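Local coordinates for glucose-resistance amylase regulator (Weissella paramesenteroides ATCC 33313, PDB 4RK6), which binds glucose and probably acts as a LacI-family transcription regulator that binds regulatory DNA, at residues A[146-150]-A[162-166]. Residues are numbered along the deposited sequence; the frame is centred on the assembly and turned at random.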
# COMPACT_ATOMS: atom_id res chain seq x y z
N ARG A 146 2.22 7.33 -22.77
CA ARG A 146 2.54 6.84 -24.11
C ARG A 146 2.79 8.01 -25.07
O ARG A 146 3.82 8.05 -25.77
CB ARG A 146 1.36 5.99 -24.62
CG ARG A 146 1.53 5.41 -26.00
CD ARG A 146 0.19 5.00 -26.59
NE ARG A 146 0.35 4.43 -27.93
CZ ARG A 146 0.28 3.14 -28.25
NH1 ARG A 146 0.04 2.20 -27.33
NH2 ARG A 146 0.43 2.77 -29.52
N THR A 147 1.84 8.93 -25.10
CA THR A 147 1.95 10.08 -26.00
C THR A 147 3.14 10.98 -25.66
O THR A 147 3.90 11.37 -26.55
CB THR A 147 0.62 10.83 -26.07
OG1 THR A 147 -0.29 9.98 -26.77
CG2 THR A 147 0.77 12.14 -26.79
N ASN A 148 3.35 11.26 -24.38
CA ASN A 148 4.50 12.10 -23.99
C ASN A 148 5.85 11.44 -24.23
O ASN A 148 6.81 12.10 -24.60
CB ASN A 148 4.36 12.53 -22.54
CG ASN A 148 3.30 13.58 -22.34
OD1 ASN A 148 2.95 14.34 -23.25
ND2 ASN A 148 2.77 13.62 -21.14
N PHE A 149 5.91 10.12 -24.04
CA PHE A 149 7.12 9.35 -24.32
C PHE A 149 7.47 9.47 -25.78
O PHE A 149 8.59 9.77 -26.13
CB PHE A 149 6.91 7.89 -23.92
CG PHE A 149 8.06 6.98 -24.26
CD1 PHE A 149 9.34 7.22 -23.78
CD2 PHE A 149 7.86 5.86 -25.06
CE1 PHE A 149 10.40 6.38 -24.08
CE2 PHE A 149 8.91 5.00 -25.35
CZ PHE A 149 10.19 5.27 -24.89
N ILE A 150 6.48 9.23 -26.63
CA ILE A 150 6.71 9.32 -28.06
C ILE A 150 7.14 10.73 -28.48
O ILE A 150 8.12 10.89 -29.23
CB ILE A 150 5.51 8.77 -28.86
CG1 ILE A 150 5.42 7.26 -28.64
CG2 ILE A 150 5.72 9.05 -30.36
CD1 ILE A 150 4.08 6.66 -28.93
N ASN A 162 13.40 3.20 -32.46
CA ASN A 162 14.01 3.30 -31.12
C ASN A 162 12.99 3.24 -29.97
O ASN A 162 13.38 3.26 -28.80
CB ASN A 162 14.72 4.64 -31.00
CG ASN A 162 15.76 4.85 -32.08
OD1 ASN A 162 15.72 5.85 -32.79
ND2 ASN A 162 16.69 3.93 -32.18
N ILE A 163 11.71 3.24 -30.32
CA ILE A 163 10.61 3.44 -29.38
C ILE A 163 9.88 2.12 -29.18
O ILE A 163 9.40 1.53 -30.14
CB ILE A 163 9.63 4.52 -29.91
CG1 ILE A 163 10.32 5.88 -29.90
CG2 ILE A 163 8.35 4.52 -29.09
CD1 ILE A 163 9.57 6.94 -30.67
N PHE A 164 9.83 1.64 -27.93
CA PHE A 164 9.16 0.38 -27.61
C PHE A 164 8.11 0.58 -26.53
O PHE A 164 8.30 1.40 -25.66
CB PHE A 164 10.18 -0.68 -27.18
CG PHE A 164 11.23 -0.95 -28.21
CD1 PHE A 164 12.32 -0.09 -28.35
CD2 PHE A 164 11.11 -2.04 -29.05
CE1 PHE A 164 13.29 -0.33 -29.32
CE2 PHE A 164 12.08 -2.28 -30.02
CZ PHE A 164 13.15 -1.43 -30.15
N LEU A 165 7.01 -0.15 -26.61
CA LEU A 165 5.90 -0.01 -25.68
C LEU A 165 5.46 -1.37 -25.18
O LEU A 165 5.44 -2.33 -25.93
CB LEU A 165 4.69 0.61 -26.38
CG LEU A 165 4.89 1.98 -27.00
CD1 LEU A 165 3.69 2.37 -27.85
CD2 LEU A 165 5.15 3.03 -25.93
N TYR A 166 5.07 -1.46 -23.91
CA TYR A 166 4.39 -2.66 -23.42
C TYR A 166 3.51 -2.38 -22.24
O TYR A 166 3.95 -1.77 -21.28
CB TYR A 166 5.38 -3.74 -23.00
CG TYR A 166 4.72 -5.03 -22.56
CD1 TYR A 166 4.27 -5.19 -21.25
CD2 TYR A 166 4.47 -6.06 -23.47
CE1 TYR A 166 3.64 -6.35 -20.84
CE2 TYR A 166 3.84 -7.24 -23.07
CZ TYR A 166 3.43 -7.36 -21.75
OH TYR A 166 2.81 -8.49 -21.29
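R146 lays the flat of its guanidinium over a methyl of L165. CD1 of L165 sits above the centre of one face, 3.5 Å from CZ of R146. R146 reaches this far because CG stands anti to the backbone N (chi1 180°) and the chain stays extended to NE. At the polar end, NH1 donates a hydrogen bond to the backbone O of T135, which helps fix how the group is turned over the leucine.

F149 is the buried member of the contact. Its side chain sets out toward the strand. The CD2 methyl of L165 meets the ring at its edge, 4.0 Å from CD2 of F149. CE2 of F149 lies 3.8 Å from CG2 of I163 and also comes near the backbone O of F164. The F149 side chain also touches I129 and L131 of strand 129-132 and M114 of helix 110-123.

I150 crosses I163 at about a right angle, with its CG1 4.0 Å from CG2 of I163. CD1 of I150 approaches CD1 of L165 more loosely, at 4.4 Å. L165 therefore gives one methyl to R146 and I150 and the other to F149.

No hydrogen bond links the segments; side-chain packing joins them. The helix and strand segments run nearly antiparallel, at 166°, with axes 10.1 Å apart. Strand 163-166 is the outermost strand on its side of the sheet within this chain and pairs with strand 129-132. With helix 144-155 between them, these strands form a beta-alpha-beta unit with parallel strands, characteristic of the periplasmic-binding-protein-like fold of LacI-family regulators.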